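Local coordinates for protein transcription elongation factor Spt5 (Methanocaldococcus jannaschii, PDB 3LPE) that stimulates transcription elongation as a heterodimer with Spt4, through an NGN domain, the part modelled here, that mediates the interaction with RNA polymerase, at residues T17-G20 against Q21-N24; A30-A33 against E34-L38; E47-K50 against G51-L54; E58-G61 against D62-L66. All blocks are in the same frame, centred on the assembly; numbering follows the deposited sequence.

Contact 1: residues T17-G20 against Q21-N24; sequences TMVG and QEKN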
# COMPACT_ATOMS: atom_id res chain seq x y z
N THR A 17 12.50 3.63 4.67
CA THR A 17 12.45 4.96 4.10
C THR A 17 12.77 5.95 5.18
O THR A 17 12.89 5.58 6.35
CB THR A 17 11.04 5.28 3.57
OG1 THR A 17 10.17 5.59 4.67
CG2 THR A 17 10.46 4.06 2.75
N MET A 18 12.86 7.22 4.80
CA MET A 18 12.87 8.29 5.77
C MET A 18 11.55 8.38 6.51
O MET A 18 10.46 8.21 5.93
CB MET A 18 13.20 9.64 5.12
CG MET A 18 14.59 9.62 4.50
SD MET A 18 14.94 11.20 3.79
CE MET A 18 15.39 12.10 5.28
N VAL A 19 11.65 8.64 7.80
CA VAL A 19 10.47 8.75 8.64
C VAL A 19 9.62 9.90 8.16
O VAL A 19 10.11 11.00 7.95
CB VAL A 19 10.86 8.92 10.14
CG1 VAL A 19 9.66 9.30 10.98
CG2 VAL A 19 11.51 7.63 10.65
N GLY A 20 8.33 9.63 7.98
CA GLY A 20 7.44 10.68 7.52
C GLY A 20 7.26 10.73 6.01
O GLY A 20 6.36 11.41 5.51
N GLN A 21 8.09 9.99 5.27
CA GLN A 21 7.98 9.92 3.83
C GLN A 21 7.29 8.63 3.34
O GLN A 21 7.35 8.30 2.16
CB GLN A 21 9.37 10.01 3.18
CG GLN A 21 10.06 11.34 3.43
CD GLN A 21 9.34 12.48 2.78
OE1 GLN A 21 9.00 12.40 1.60
NE2 GLN A 21 9.09 13.55 3.53
N GLU A 22 6.66 7.91 4.24
CA GLU A 22 6.18 6.58 3.90
C GLU A 22 5.13 6.60 2.79
O GLU A 22 5.26 5.92 1.78
CB GLU A 22 5.63 5.88 5.14
CG GLU A 22 6.65 5.78 6.29
CD GLU A 22 6.66 7.00 7.19
OE1 GLU A 22 5.99 8.01 6.88
OE2 GLU A 22 7.35 6.93 8.23
N LYS A 23 4.08 7.38 2.99
CA LYS A 23 3.01 7.49 1.99
C LYS A 23 3.53 8.08 0.68
O LYS A 23 3.15 7.62 -0.40
CB LYS A 23 1.85 8.34 2.52
CG LYS A 23 0.95 7.62 3.50
CD LYS A 23 -0.02 8.62 4.13
CE LYS A 23 -0.92 7.98 5.14
NZ LYS A 23 -1.87 9.00 5.68
N ASN A 24 4.39 9.09 0.78
CA ASN A 24 4.99 9.68 -0.42
C ASN A 24 5.69 8.62 -1.23
O ASN A 24 5.50 8.53 -2.44
CB ASN A 24 5.99 10.81 -0.07
CG ASN A 24 5.31 12.09 0.39
OD1 ASN A 24 4.10 12.26 0.23
ND2 ASN A 24 6.09 13.01 0.95
O HOH W 1 4.62 10.55 3.22
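Gly20 N donates to Glu22 OE2 at 2.9 Å, an almost straight bond at 172° that ties the type II beta turn Met18-Gln21 to the first turn of helix 22-35. The amide comes in from above the carboxylate plane, 41° out of it. Glu22 can fold back this far because its chain bends at chi2 (87°), which turns the carboxylate toward the loop instead of along the helix. OE2 also accepts from Gly51 N of a neighbouring loop, so one oxygen serves two backbone amides. Nearer the backbone, Glu22 CG lies 3.9 Å from Thr17 OG1, the two side chains crossing at about a right angle.

The turn itself closes with Gln21 N to Met18 O at 3.0 Å. That carbonyl accepts a second hydrogen bond, from Thr17 OG1, and the two donors reach the oxygen from opposite faces of its plane. Gly20 occupies the third position of the turn with a positive phi, as is usual for glycine in a type II turn.

Gln21 is the N-cap residue. Its CG packs on Met18 CB, and its OE1, which also pairs with Arg72, accepts from Asn24 ND2 in the following turn. A water completes the join between loop and helix: it donates to Gly20 O at 3.0 Å and accepts from Asn24 N at 2.9 Å.

Contact 2: residues A30-A33 against E34-L38; sequences ASRA and EKEQL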
# COMPACT_ATOMS: atom_id res chain seq x y z
N ALA A 30 4.11 3.03 -6.59
CA ALA A 30 2.98 2.52 -7.38
C ALA A 30 3.09 3.00 -8.83
O ALA A 30 2.88 2.25 -9.77
CB ALA A 30 1.66 2.94 -6.77
N SER A 31 3.42 4.28 -8.99
CA SER A 31 3.64 4.84 -10.32
C SER A 31 4.74 4.11 -11.06
O SER A 31 4.58 3.75 -12.22
CB SER A 31 3.96 6.34 -10.21
OG SER A 31 2.85 7.02 -9.66
N ARG A 32 5.88 3.88 -10.40
CA ARG A 32 6.98 3.21 -11.06
C ARG A 32 6.66 1.76 -11.40
O ARG A 32 7.09 1.24 -12.43
CB ARG A 32 8.27 3.29 -10.23
CG ARG A 32 9.47 2.66 -10.90
CD ARG A 32 10.75 3.08 -10.20
NE ARG A 32 11.88 2.23 -10.57
CZ ARG A 32 12.61 2.39 -11.68
NH1 ARG A 32 12.31 3.35 -12.54
NH2 ARG A 32 13.62 1.56 -11.93
N ALA A 33 5.92 1.09 -10.52
CA ALA A 33 5.56 -0.30 -10.73
C ALA A 33 4.72 -0.43 -12.02
O ALA A 33 4.97 -1.30 -12.84
CB ALA A 33 4.81 -0.85 -9.52
N GLU A 34 3.75 0.45 -12.18
CA GLU A 34 2.88 0.43 -13.35
C GLU A 34 3.66 0.80 -14.61
O GLU A 34 3.60 0.09 -15.62
CB GLU A 34 1.68 1.35 -13.16
CG GLU A 34 0.69 0.89 -12.09
CD GLU A 34 -0.64 1.62 -12.15
OE1 GLU A 34 -0.84 2.42 -13.09
OE2 GLU A 34 -1.49 1.39 -11.25
N LYS A 35 4.40 1.91 -14.55
CA LYS A 35 5.18 2.35 -15.70
C LYS A 35 6.20 1.31 -16.17
O LYS A 35 6.34 1.08 -17.36
CB LYS A 35 5.87 3.69 -15.42
CG LYS A 35 4.96 4.91 -15.61
CD LYS A 35 3.88 5.01 -14.52
CE LYS A 35 2.91 6.18 -14.75
NZ LYS A 35 3.51 7.53 -14.51
N GLU A 36 6.91 0.69 -15.23
CA GLU A 36 7.97 -0.28 -15.56
C GLU A 36 7.46 -1.72 -15.64
O GLU A 36 8.23 -2.65 -15.88
CB GLU A 36 9.13 -0.20 -14.56
CG GLU A 36 9.87 1.14 -14.54
CD GLU A 36 10.57 1.45 -15.85
OE1 GLU A 36 11.21 0.53 -16.41
OE2 GLU A 36 10.47 2.60 -16.33
N GLN A 37 6.15 -1.89 -15.44
CA GLN A 37 5.52 -3.22 -15.50
C GLN A 37 6.21 -4.24 -14.60
O GLN A 37 6.51 -5.35 -15.02
CB GLN A 37 5.50 -3.73 -16.95
CG GLN A 37 4.74 -2.84 -17.90
CD GLN A 37 4.88 -3.29 -19.36
OE1 GLN A 37 4.74 -2.48 -20.28
NE2 GLN A 37 5.15 -4.57 -19.57
N LEU A 38 6.46 -3.85 -13.35
CA LEU A 38 7.07 -4.74 -12.37
C LEU A 38 6.01 -5.60 -11.72
O LEU A 38 4.86 -5.17 -11.60
CB LEU A 38 7.77 -3.91 -11.30
CG LEU A 38 8.80 -2.91 -11.83
CD1 LEU A 38 9.31 -2.03 -10.70
CD2 LEU A 38 9.95 -3.64 -12.52
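Ala33 O accepts from Leu38 N at 3.0 Å, with the donor in the carbonyl plane; this is the closing bond of a Schellman motif that ends helix 22-35. Gln37 N lies 2.9 Å from the same oxygen. Gln37 has left the helix with a positive phi of 54°, and that reversal carries Leu38 back over the last turn. There Leu38 CD1 rests 4.1 Å from Ala33 CA, while the leucine also covers Glu65 and Leu66 of helix 60-67.

Just before the Schellman motif the ordinary helical bonds hold: Glu34 N reaches Ala30 O, and Glu36 N reaches Arg32 O at 2.9 Å. Ala30 and Ala33 are the buried residues here: their methyls pack on strand 40-45 and on Ile32 and Ile34 of the Spt4 partner, the chain named RNA polymerase subunit E''. Glu34 extends outward to a salt bridge with Lys50 of that same chain.

Arg32 and Glu36 cross obliquely on another side of the helix. Arg32 stays extended from CG to NE and hands its guanidinium to helix 60-67, where NH2 donates to Glu65 O. With CG beside the backbone N (chi1 -63°), Glu36 lays that carbon over one guanidinium face, offset toward the rim; the bend at chi2 then turns the carboxylate. The opposite charges probably attract, though no N-H points at the oxygen: Glu36 OE2 stands 4.3 Å from Arg32 NH1, well out of the guanidinium plane.

Contact 3: residues E47-K50 against G51-L54; sequences ESLK and GYVL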
# COMPACT_ATOMS: atom_id res chain seq x y z
N GLU A 47 0.67 3.66 9.74
CA GLU A 47 1.07 4.70 10.68
C GLU A 47 1.79 4.08 11.87
O GLU A 47 2.53 4.75 12.56
CB GLU A 47 -0.14 5.49 11.17
CG GLU A 47 -0.69 6.46 10.14
CD GLU A 47 0.35 7.44 9.66
OE1 GLU A 47 0.39 7.74 8.45
OE2 GLU A 47 1.14 7.92 10.50
N SER A 48 1.56 2.80 12.11
CA SER A 48 2.15 2.17 13.27
C SER A 48 3.51 1.59 12.89
O SER A 48 4.17 0.90 13.68
CB SER A 48 1.21 1.11 13.84
OG SER A 48 1.34 -0.10 13.13
N LEU A 49 3.95 1.89 11.68
CA LEU A 49 5.23 1.41 11.20
C LEU A 49 6.02 2.51 10.52
O LEU A 49 6.16 2.53 9.30
CB LEU A 49 5.03 0.25 10.23
CG LEU A 49 6.31 -0.44 9.77
CD1 LEU A 49 7.12 -0.84 11.00
CD2 LEU A 49 5.99 -1.65 8.91
N LYS A 50 6.55 3.44 11.31
CA LYS A 50 7.22 4.60 10.74
C LYS A 50 8.59 4.24 10.17
O LYS A 50 9.33 3.45 10.75
CB LYS A 50 7.35 5.68 11.79
CG LYS A 50 6.11 5.87 12.62
CD LYS A 50 6.46 6.46 13.98
CE LYS A 50 5.49 6.00 15.07
NZ LYS A 50 6.09 6.13 16.43
N GLY A 51 8.93 4.83 9.03
CA GLY A 51 10.21 4.60 8.39
C GLY A 51 10.28 3.38 7.50
O GLY A 51 11.36 3.03 7.01
N TYR A 52 9.14 2.74 7.27
CA TYR A 52 9.10 1.55 6.41
C TYR A 52 7.84 1.48 5.55
O TYR A 52 6.78 1.92 5.96
CB TYR A 52 9.17 0.27 7.24
CG TYR A 52 10.46 0.18 7.99
CD1 TYR A 52 10.59 0.76 9.24
CD2 TYR A 52 11.56 -0.44 7.42
CE1 TYR A 52 11.79 0.72 9.93
CE2 TYR A 52 12.77 -0.49 8.11
CZ TYR A 52 12.87 0.09 9.35
OH TYR A 52 14.06 0.05 10.02
N VAL A 53 8.00 0.92 4.37
CA VAL A 53 6.87 0.65 3.49
C VAL A 53 6.97 -0.84 3.16
O VAL A 53 8.07 -1.36 2.93
CB VAL A 53 6.93 1.52 2.22
CG1 VAL A 53 5.85 1.13 1.24
CG2 VAL A 53 6.75 3.00 2.59
N LEU A 54 5.84 -1.53 3.16
CA LEU A 54 5.82 -2.97 2.88
C LEU A 54 5.43 -3.17 1.43
O LEU A 54 4.45 -2.59 1.00
CB LEU A 54 4.79 -3.64 3.77
CG LEU A 54 5.10 -3.53 5.27
CD1 LEU A 54 4.05 -4.24 6.11
CD2 LEU A 54 6.47 -4.08 5.59
O HOH W 2 4.55 2.72 7.05
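The Tyr52 ring has Lys50 O at its edge, near the ring plane, 3.3 Å from CD1. Leu49 CD1 approaches the same ring obliquely. The apolar contact is made at the tyrosine CB, where Leu49 CG meets Tyr52 CB at 3.9 Å and the two side chains cross at about a right angle.

Leu49 holds its CG anti to the backbone N (chi1 -174°), which swings its branch across the turn toward the strand. Its CD2 reaches Leu54 CD2 at 4.1 Å, again at about a right angle. Leu54 continues this apolar patch inward, onto Ile86 and Leu89 of helix 83-90.

The mouth of the turn is bridged by water. The carbonyls Leu49 O and Tyr52 O stand 3.5 Å apart, two acceptors facing each other, and the water lies 2.8 Å from Leu49 O and 2.6 Å from Tyr52 O. Gly51 takes a positive phi of 85°, and its backbone pairs with Thr17 of strand 12-17.

Together this is a type II beta turn, Leu49 to Tyr52, with glycine at its third position, leading into strand 52-57 of the antiparallel sheet of the NGN domain.

Contact 4: residues E58-G61 against D62-L66; sequences ETKG and DVEEL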
# COMPACT_ATOMS: atom_id res chain seq x y z
N GLU A 58 6.52 -10.42 -6.60
CA GLU A 58 6.81 -11.79 -7.00
C GLU A 58 8.21 -12.21 -6.58
O GLU A 58 8.42 -13.34 -6.13
CB GLU A 58 6.67 -11.95 -8.50
CG GLU A 58 6.66 -13.42 -8.95
CD GLU A 58 5.59 -14.24 -8.25
OE1 GLU A 58 4.51 -13.69 -7.94
OE2 GLU A 58 5.83 -15.44 -8.00
N THR A 59 9.18 -11.31 -6.74
CA THR A 59 10.57 -11.61 -6.42
C THR A 59 11.23 -10.44 -5.73
O THR A 59 10.75 -9.32 -5.83
CB THR A 59 11.38 -11.89 -7.69
OG1 THR A 59 11.57 -10.66 -8.43
CG2 THR A 59 10.67 -12.90 -8.57
N LYS A 60 12.35 -10.68 -5.08
CA LYS A 60 13.10 -9.58 -4.46
C LYS A 60 13.61 -8.63 -5.54
O LYS A 60 13.68 -7.41 -5.35
CB LYS A 60 14.26 -10.11 -3.62
CG LYS A 60 14.94 -9.00 -2.80
CD LYS A 60 15.90 -9.54 -1.78
CE LYS A 60 16.43 -8.39 -0.93
NZ LYS A 60 17.35 -8.84 0.14
N GLY A 61 13.96 -9.20 -6.69
CA GLY A 61 14.43 -8.42 -7.81
C GLY A 61 13.44 -7.35 -8.26
O GLY A 61 13.83 -6.26 -8.67
N ASP A 62 12.15 -7.67 -8.18
CA ASP A 62 11.13 -6.68 -8.48
C ASP A 62 11.24 -5.47 -7.56
O ASP A 62 11.12 -4.33 -7.99
CB ASP A 62 9.73 -7.29 -8.38
CG ASP A 62 9.45 -8.27 -9.51
OD1 ASP A 62 9.20 -7.82 -10.64
OD2 ASP A 62 9.50 -9.49 -9.27
N VAL A 63 11.47 -5.74 -6.28
CA VAL A 63 11.58 -4.68 -5.29
C VAL A 63 12.88 -3.89 -5.48
O VAL A 63 12.91 -2.68 -5.32
CB VAL A 63 11.49 -5.23 -3.84
CG1 VAL A 63 11.46 -4.09 -2.83
CG2 VAL A 63 10.22 -6.07 -3.70
N GLU A 64 13.95 -4.58 -5.85
CA GLU A 64 15.21 -3.91 -6.13
C GLU A 64 15.06 -2.94 -7.29
O GLU A 64 15.55 -1.81 -7.23
CB GLU A 64 16.32 -4.93 -6.45
CG GLU A 64 16.66 -5.87 -5.30
CD GLU A 64 17.57 -5.23 -4.27
OE1 GLU A 64 17.78 -4.00 -4.33
OE2 GLU A 64 18.10 -5.96 -3.39
N GLU A 65 14.38 -3.39 -8.35
CA GLU A 65 14.16 -2.53 -9.51
C GLU A 65 13.21 -1.39 -9.15
O GLU A 65 13.36 -0.26 -9.62
CB GLU A 65 13.62 -3.33 -10.69
CG GLU A 65 13.56 -2.52 -12.00
CD GLU A 65 14.94 -2.09 -12.48
OE1 GLU A 65 15.95 -2.65 -12.01
OE2 GLU A 65 15.02 -1.20 -13.35
N LEU A 66 12.23 -1.70 -8.32
CA LEU A 66 11.25 -0.71 -7.89
C LEU A 66 11.94 0.48 -7.21
O LEU A 66 11.63 1.64 -7.48
CB LEU A 66 10.23 -1.37 -6.93
CG LEU A 66 9.16 -0.44 -6.36
CD1 LEU A 66 8.20 -0.02 -7.49
CD2 LEU A 66 8.41 -1.12 -5.22
O HOH W 3 18.81 -5.78 -0.06
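Thr59 and Asp62 clasp each other in a capping box at the start of helix 60-67. Of its side-chain bonds, Asp62 N donates to Thr59 OG1 at 3.1 Å, the N-cap bond proper. In return Thr59 N gives a weak bond at 3.1 Å to Asp62 OD2. The hydroxyl adds a third link, since Thr59 OG1 donates to the same Asp62 OD2 at 2.5 Å, meeting it from above the carboxylate plane, 47° out of it. Thr59 OG1 lies between its own backbone N and carbonyl carbon (chi1 71°), a placement that lets the hydroxyl face both the Asp62 amide and its carboxylate. The other oxygen, OD1, accepts from Asp39 N, so the carboxylate is anchored at both ends; three donors and the helix start would probably stabilise its negative charge.

The backbone bonds take over from there. Glu64 N donates to Lys60 O and Glu65 N to Gly61 O, both at 2.9 Å.

Apolar contacts turn one side of the helix to the sheet. Val63 is buried against Phe13, Val15, Val55 and Ile76, three strands in all.

Lys60 and Glu64 bring opposite charges near each other without a salt bridge. Lys60 is extended and Glu64 bends at chi2 (-80°), which leaves Lys60 NZ and Glu64 OE2 4.6 Å apart. A water bonds weakly to both, 3.4 Å from Lys60 NZ and 3.4 Å from Glu64 OE2.

How the contacts relate
Contacts 1 and 4 lie at the surface at helix starts, about 19 Å apart between centres, whereas contact 2 ends the helix that contact 1 begins. Contacts 2 and 3 are partly buried. In contacts 1 and 4 a carboxylate accepts a backbone amide, but only contact 4 is a capping box; contact 2 closes its helix by backbone bonding to a carbonyl, and contact 3 uses leucine packing and a bridging water. Contacts 1 and 3, both type II turns with glycine third, join directly: Glu22 binds Gly51, and Thr17 pairs with Gly51 through the backbone. Contacts 2 and 4 meet through Arg32, which forms a salt bridge with Glu65, and through Leu38 packing on helix 60-67.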